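Local coordinates for ankyrin repeat domain protein (Legionella pneumophila subsp. pneumophila, PDB 6MCA) that is a bacterial effector, combining ankyrin repeats with a cysteine protease-like part, that interacts with the host LARP7 component of the 7SK snRNP complex, at residues K435-L440 with D473-N478; N115-N120 with I171-G176; F225-E230 with A249-A254. All coordinates share one frame; numbering follows the deposited sequence.

Interaction 1: residues K435-L440 with D473-N478; sequences KILNIL and DDCGIN
No ring, amide or carboxylate takes part where Leu437 meets Cys475 and Ile477, so there are no flat faces or edges to match; the contact is made by methyl, methylene and thiol surfaces alone. Leu437 is the one residue that helix 427-440 contributes, and its CD1 methyl does all the close touching. Cys475 receives this methyl with two atoms at once: CD1 of Leu437 lies 3.8 Å from SG and 3.9 Å from CB of Cys475. CD1 of Ile477 comes up to the flank of the same methyl, 4.1 Å from Leu437 CD1. The second torsion of Leu437 (174°) carries CD1 to the far end of an extended chain, away from the helix backbone, and this reach lets it meet the short Cys475 although the CA atoms of Leu437 and Cys475 are 8.5 Å apart. Ile477 likewise puts its own CD1 at the end of a stretched side chain (chi2 -171°).

This is helix-to-loop packing in the all-helical C-terminal part of the chain, where the segment following helix 463-474 folds back against helix 427-440. Cys475 and Ile477 reach the leucine from either side of Gly476, whose positive phi (71°) turns the backbone between them. Just before this bend, Gly476 N bonds to Asp473 O at 3.1 Å, closing the turn that carries Cys475. Leu437 is buried more deeply than its two partners, because Leu418 of helix 404-421 and Leu449 of helix 447-458 also pack on it, and Ile477 rests in addition on Ile441. Within helix 427-440 itself, Ile436 O accepts from both Ile439 N and Leu440 N, each at 2.9 Å, in the last turn before the chain leaves the helix.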
# COMPACT_ATOMS: atom_id res chain seq x y z
N LYS A 435 -17.22 -20.09 -5.65
CA LYS A 435 -17.38 -18.75 -6.21
C LYS A 435 -16.51 -18.57 -7.46
O LYS A 435 -16.97 -18.01 -8.46
CB LYS A 435 -17.02 -17.69 -5.17
CG LYS A 435 -18.07 -17.43 -4.11
CD LYS A 435 -17.69 -16.19 -3.31
CE LYS A 435 -18.48 -16.08 -2.02
NZ LYS A 435 -17.96 -14.98 -1.16
N ILE A 436 -15.26 -19.03 -7.40
CA ILE A 436 -14.33 -18.81 -8.50
C ILE A 436 -14.66 -19.71 -9.68
O ILE A 436 -14.64 -19.28 -10.84
CB ILE A 436 -12.89 -19.01 -8.02
CG1 ILE A 436 -12.51 -17.92 -7.00
CG2 ILE A 436 -11.92 -19.00 -9.19
CD1 ILE A 436 -11.35 -18.30 -6.11
N LEU A 437 -14.97 -20.99 -9.41
CA LEU A 437 -15.28 -21.94 -10.47
C LEU A 437 -16.57 -21.58 -11.19
O LEU A 437 -16.76 -22.02 -12.33
CB LEU A 437 -15.37 -23.35 -9.90
CG LEU A 437 -14.05 -23.99 -9.48
CD1 LEU A 437 -14.29 -25.32 -8.79
CD2 LEU A 437 -13.12 -24.15 -10.67
N ASN A 438 -17.46 -20.82 -10.55
CA ASN A 438 -18.61 -20.29 -11.28
C ASN A 438 -18.18 -19.51 -12.52
O ASN A 438 -18.89 -19.51 -13.53
CB ASN A 438 -19.44 -19.39 -10.37
CG ASN A 438 -20.69 -20.07 -9.87
OD1 ASN A 438 -20.87 -21.28 -10.04
ND2 ASN A 438 -21.58 -19.30 -9.24
N ILE A 439 -17.01 -18.87 -12.47
CA ILE A 439 -16.49 -18.10 -13.59
C ILE A 439 -15.48 -18.89 -14.41
O ILE A 439 -15.51 -18.85 -15.64
CB ILE A 439 -15.88 -16.78 -13.07
CG1 ILE A 439 -16.97 -15.86 -12.51
CG2 ILE A 439 -15.09 -16.08 -14.18
CD1 ILE A 439 -16.44 -14.56 -11.95
N LEU A 440 -14.59 -19.63 -13.75
CA LEU A 440 -13.53 -20.32 -14.47
C LEU A 440 -14.01 -21.54 -15.24
O LEU A 440 -13.21 -22.15 -15.96
CB LEU A 440 -12.41 -20.73 -13.50
CG LEU A 440 -11.53 -19.58 -13.01
CD1 LEU A 440 -10.32 -20.12 -12.27
CD2 LEU A 440 -11.12 -18.70 -14.18
N ASP A 473 -12.91 -32.03 -7.83
CA ASP A 473 -13.81 -33.15 -7.60
C ASP A 473 -14.83 -32.85 -6.51
O ASP A 473 -15.99 -33.25 -6.61
CB ASP A 473 -13.02 -34.41 -7.25
CG ASP A 473 -13.76 -35.68 -7.61
OD1 ASP A 473 -13.97 -35.93 -8.82
OD2 ASP A 473 -14.15 -36.43 -6.69
N ASP A 474 -14.42 -32.14 -5.45
CA ASP A 474 -15.36 -31.79 -4.39
C ASP A 474 -16.41 -30.78 -4.84
O ASP A 474 -17.40 -30.58 -4.13
CB ASP A 474 -14.64 -31.24 -3.16
CG ASP A 474 -13.34 -31.97 -2.86
OD1 ASP A 474 -12.35 -31.30 -2.51
OD2 ASP A 474 -13.31 -33.21 -2.99
N CYS A 475 -16.22 -30.14 -5.99
CA CYS A 475 -17.21 -29.23 -6.56
C CYS A 475 -17.97 -29.87 -7.72
O CYS A 475 -18.68 -29.15 -8.44
CB CYS A 475 -16.54 -27.94 -7.01
SG CYS A 475 -15.79 -26.99 -5.67
N GLY A 476 -17.85 -31.18 -7.90
CA GLY A 476 -18.57 -31.88 -8.95
C GLY A 476 -18.07 -31.57 -10.34
O GLY A 476 -18.86 -31.28 -11.24
N ILE A 477 -16.75 -31.66 -10.54
CA ILE A 477 -16.12 -31.27 -11.80
C ILE A 477 -15.08 -32.32 -12.15
O ILE A 477 -14.12 -32.52 -11.41
CB ILE A 477 -15.47 -29.88 -11.71
CG1 ILE A 477 -16.55 -28.81 -11.68
CG2 ILE A 477 -14.52 -29.66 -12.88
CD1 ILE A 477 -16.02 -27.42 -11.82
N ASN A 478 -15.27 -32.98 -13.30
CA ASN A 478 -14.29 -33.94 -13.79
C ASN A 478 -13.52 -33.30 -14.94
O ASN A 478 -14.11 -33.05 -16.00
CB ASN A 478 -14.98 -35.22 -14.26
CG ASN A 478 -14.01 -36.20 -14.90
OD1 ASN A 478 -13.90 -36.27 -16.13
ND2 ASN A 478 -13.30 -36.96 -14.07

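Interaction 2: residues N115-N120 with I171-G176; sequences NAYTRN and IVNAKG
Asn115 and Tyr117, in a loop of the ankyrin-repeat region, touch Asn173 and Ala174 in the turn of the beta hairpin formed by strands 168-172 and 178-182. The CB methyl of Ala174 lies over the flat face of the Asn115 amide, 3.4 Å from both CG and OD1 and farther from ND2. Separately, Tyr117 OH comes within 3.6 Å of Asn173 ND2 without a hydrogen bond; the phenol ring and the amide are inclined by 47°. A water joins the backbones, donating to Asn115 O at 3.2 Å and accepting from Ala174 N at 2.8 Å.

Further out, Asn115 is held from outside the contact, OD1 by Lys146 N and ND2 by Gly144 O, which fixes the rotation of the group that Ala174 covers. The Tyr117 ring, turned in between its own backbone N and carbonyl carbon (chi1 48°), also meets Phe149 with the planes nearly perpendicular. On the hairpin, a type I turn closes from Asn173 to Gly176. Asn173 OD1 accepts from Glu177 N and, in an Asx turn, from Lys175 N at 3.0 Å, the latter N-H arriving 55° out of the carbonyl plane.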
# COMPACT_ATOMS: atom_id res chain seq x y z
N ASN A 115 -3.50 9.62 -17.16
CA ASN A 115 -3.47 8.18 -16.99
C ASN A 115 -2.05 7.64 -16.88
O ASN A 115 -1.82 6.44 -17.08
CB ASN A 115 -4.21 7.48 -18.13
CG ASN A 115 -5.70 7.75 -18.11
OD1 ASN A 115 -6.42 7.23 -17.26
ND2 ASN A 115 -6.18 8.57 -19.04
N ALA A 116 -1.08 8.50 -16.57
CA ALA A 116 0.28 8.05 -16.37
C ALA A 116 0.36 7.17 -15.13
O ALA A 116 -0.32 7.41 -14.13
CB ALA A 116 1.23 9.24 -16.24
N TYR A 117 1.20 6.14 -15.19
CA TYR A 117 1.40 5.24 -14.07
C TYR A 117 2.89 5.14 -13.77
O TYR A 117 3.74 5.36 -14.64
CB TYR A 117 0.81 3.85 -14.32
CG TYR A 117 1.15 3.23 -15.66
CD1 TYR A 117 0.47 3.59 -16.82
CD2 TYR A 117 2.16 2.28 -15.77
CE1 TYR A 117 0.78 3.03 -18.04
CE2 TYR A 117 2.47 1.71 -16.99
CZ TYR A 117 1.78 2.08 -18.12
OH TYR A 117 2.09 1.52 -19.33
N THR A 118 3.19 4.80 -12.52
CA THR A 118 4.57 4.74 -12.05
C THR A 118 5.21 3.41 -12.44
O THR A 118 4.63 2.58 -13.13
CB THR A 118 4.62 4.95 -10.54
OG1 THR A 118 4.02 3.82 -9.88
CG2 THR A 118 3.87 6.21 -10.15
N ARG A 119 6.45 3.22 -11.97
CA ARG A 119 7.21 2.02 -12.30
C ARG A 119 6.50 0.75 -11.85
O ARG A 119 6.62 -0.30 -12.50
CB ARG A 119 8.60 2.11 -11.67
CG ARG A 119 9.51 0.92 -11.93
CD ARG A 119 10.87 1.16 -11.28
NE ARG A 119 10.73 1.59 -9.90
CZ ARG A 119 11.69 2.19 -9.20
NH1 ARG A 119 12.86 2.44 -9.76
NH2 ARG A 119 11.47 2.55 -7.94
N ASN A 120 5.75 0.81 -10.75
CA ASN A 120 5.00 -0.33 -10.25
C ASN A 120 3.62 -0.45 -10.89
O ASN A 120 2.89 -1.40 -10.56
CB ASN A 120 4.85 -0.23 -8.73
CG ASN A 120 6.18 -0.29 -8.01
OD1 ASN A 120 7.11 -0.96 -8.45
ND2 ASN A 120 6.27 0.41 -6.88
N ILE A 171 -2.51 -6.70 -15.51
CA ILE A 171 -3.73 -5.93 -15.46
C ILE A 171 -3.79 -5.03 -16.69
O ILE A 171 -2.85 -4.96 -17.48
CB ILE A 171 -3.85 -5.10 -14.16
CG1 ILE A 171 -2.77 -4.02 -14.11
CG2 ILE A 171 -3.77 -6.01 -12.94
CD1 ILE A 171 -2.97 -3.01 -13.00
N VAL A 172 -4.92 -4.35 -16.86
CA VAL A 172 -5.17 -3.53 -18.04
C VAL A 172 -5.00 -2.07 -17.67
O VAL A 172 -5.61 -1.59 -16.71
CB VAL A 172 -6.57 -3.80 -18.61
CG1 VAL A 172 -6.83 -2.94 -19.83
CG2 VAL A 172 -6.73 -5.28 -18.95
N ASN A 173 -4.18 -1.35 -18.44
CA ASN A 173 -3.99 0.08 -18.22
C ASN A 173 -5.11 0.84 -18.93
O ASN A 173 -6.06 0.26 -19.46
CB ASN A 173 -2.59 0.51 -18.66
CG ASN A 173 -2.34 0.30 -20.15
OD1 ASN A 173 -3.26 0.10 -20.94
ND2 ASN A 173 -1.07 0.36 -20.54
N ALA A 174 -5.01 2.18 -18.94
CA ALA A 174 -6.06 3.00 -19.53
C ALA A 174 -6.09 2.94 -21.05
O ALA A 174 -7.01 3.49 -21.66
CB ALA A 174 -5.90 4.45 -19.08
N LYS A 175 -5.11 2.29 -21.68
CA LYS A 175 -5.07 2.15 -23.13
C LYS A 175 -5.47 0.75 -23.59
O LYS A 175 -5.27 0.41 -24.76
CB LYS A 175 -3.68 2.49 -23.67
CG LYS A 175 -3.42 3.98 -23.82
CD LYS A 175 -2.17 4.23 -24.65
CE LYS A 175 -0.96 3.52 -24.06
NZ LYS A 175 0.24 3.67 -24.92
N GLY A 176 -6.04 -0.06 -22.70
CA GLY A 176 -6.40 -1.42 -23.04
C GLY A 176 -5.23 -2.38 -23.14
O GLY A 176 -5.45 -3.54 -23.51
O HOH W 1 -2.69 3.80 -18.63

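Interaction 3: residues F225-E230 with A249-A254; sequences FTDAAE and AALLKA
Helix 215-233 packs here against Leu251 of helix 242-251 and the type I turn of residues 251-254, which leads into strand 256-263 at the edge of the five-stranded antiparallel sheet. Leu251 carries most of the contact, through a single branch. Its CD2 methyl sits over the face of the Asp227 carboxylate, 3.5 Å from both CG and OD1 of Asp227 and 3.8 Å from OD2. With CD1 taking the extended position (chi2 155°), CD2 is the branch turned to the aspartate.

One helical turn on, Glu230 stretches its chain, with chi1 (-179°) and chi2 (179°) both extended, bringing OE1 to 4.3 Å from Leu251 CD2. The methyl thus faces the Asp227 carboxylate, with Glu230 OE1 at its flank, and can hydrogen-bond to neither. The charge of Glu230 is answered instead by Arg247, one turn earlier on the partner helix, through a salt bridge from OE2 to NE. Behind this surface, Phe225 and Ala228 pack on Ile258 of the sheet. The bond from Ala254 N to Leu251 O, 3.0 Å, closes the turn and carries Ala254 back toward the helix, where its CB lies 4.2 Å from Asp227 OD2.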
# COMPACT_ATOMS: atom_id res chain seq x y z
N PHE A 225 -3.45 6.12 11.50
CA PHE A 225 -3.00 5.80 10.15
C PHE A 225 -2.97 7.04 9.28
O PHE A 225 -1.99 7.28 8.57
CB PHE A 225 -3.90 4.72 9.54
CG PHE A 225 -3.39 3.32 9.76
CD1 PHE A 225 -2.28 2.86 9.09
CD2 PHE A 225 -4.04 2.47 10.65
CE1 PHE A 225 -1.81 1.57 9.29
CE2 PHE A 225 -3.58 1.18 10.85
CZ PHE A 225 -2.46 0.73 10.17
N THR A 226 -4.02 7.86 9.37
CA THR A 226 -4.04 9.13 8.65
C THR A 226 -2.77 9.91 8.91
O THR A 226 -2.02 10.25 7.98
CB THR A 226 -5.27 9.95 9.07
OG1 THR A 226 -6.46 9.23 8.75
CG2 THR A 226 -5.28 11.29 8.34
N ASP A 227 -2.47 10.16 10.19
CA ASP A 227 -1.27 10.91 10.54
C ASP A 227 -0.04 10.23 9.96
O ASP A 227 0.83 10.89 9.38
CB ASP A 227 -1.16 11.05 12.05
CG ASP A 227 -2.27 11.90 12.64
OD1 ASP A 227 -2.86 12.71 11.89
OD2 ASP A 227 -2.56 11.76 13.84
N ALA A 228 0.02 8.89 10.06
CA ALA A 228 1.16 8.16 9.51
C ALA A 228 1.36 8.53 8.04
O ALA A 228 2.47 8.89 7.63
CB ALA A 228 0.95 6.66 9.67
N ALA A 229 0.27 8.50 7.26
CA ALA A 229 0.36 8.86 5.85
C ALA A 229 1.03 10.21 5.68
O ALA A 229 2.01 10.34 4.93
CB ALA A 229 -1.03 8.86 5.23
N GLU A 230 0.56 11.22 6.43
CA GLU A 230 1.18 12.53 6.36
C GLU A 230 2.67 12.44 6.66
O GLU A 230 3.51 12.88 5.86
CB GLU A 230 0.49 13.49 7.32
CG GLU A 230 1.05 14.91 7.30
CD GLU A 230 0.33 15.84 8.26
OE1 GLU A 230 -0.66 15.40 8.88
OE2 GLU A 230 0.76 17.01 8.38
N ALA A 249 5.45 18.61 15.61
CA ALA A 249 5.17 18.97 17.00
C ALA A 249 3.70 18.78 17.33
O ALA A 249 3.35 18.34 18.43
CB ALA A 249 5.60 20.41 17.27
N ALA A 250 2.81 19.12 16.39
CA ALA A 250 1.39 18.90 16.60
C ALA A 250 1.07 17.42 16.75
O ALA A 250 0.32 17.02 17.64
CB ALA A 250 0.58 19.52 15.46
N LEU A 251 1.65 16.59 15.87
CA LEU A 251 1.36 15.15 15.90
C LEU A 251 1.98 14.45 17.10
O LEU A 251 1.48 13.41 17.54
CB LEU A 251 1.83 14.49 14.61
CG LEU A 251 1.28 15.13 13.34
CD1 LEU A 251 2.19 14.89 12.14
CD2 LEU A 251 -0.12 14.60 13.09
N LEU A 252 3.07 14.99 17.65
CA LEU A 252 3.63 14.43 18.88
C LEU A 252 2.68 14.57 20.06
O LEU A 252 2.89 13.90 21.08
CB LEU A 252 4.96 15.09 19.21
CG LEU A 252 6.20 14.44 18.61
CD1 LEU A 252 7.45 15.17 19.06
CD2 LEU A 252 6.26 12.97 19.00
N LYS A 253 1.66 15.42 19.96
CA LYS A 253 0.65 15.56 21.00
C LYS A 253 -0.58 14.69 20.76
O LYS A 253 -1.47 14.65 21.61
CB LYS A 253 0.22 17.03 21.12
CG LYS A 253 1.32 17.95 21.62
CD LYS A 253 0.91 19.41 21.49
CE LYS A 253 1.95 20.32 22.12
NZ LYS A 253 1.63 21.76 21.91
N ALA A 254 -0.64 14.01 19.62
CA ALA A 254 -1.76 13.12 19.34
C ALA A 254 -1.74 11.93 20.30
O ALA A 254 -0.68 11.51 20.77
CB ALA A 254 -1.71 12.63 17.90

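The three contacts share no helix or strand and do not touch one another. Interaction 1 is far out, about 32 Å from the centre of the chain, while interactions 2 and 3 lie at about 17 and 18 Å on opposite sides of it; the centres of interactions 1 and 3 are about 48 Å apart. All are partly buried, each with one buried residue among those touching, and none has a direct hydrogen bond between its segments. Their chemistry differs: interaction 1 is wholly apolar, interaction 2 joins two loops through a water and amides tied elsewhere, and interaction 3 sets a leucine methyl against carboxylates where one helix meets another and its following turn.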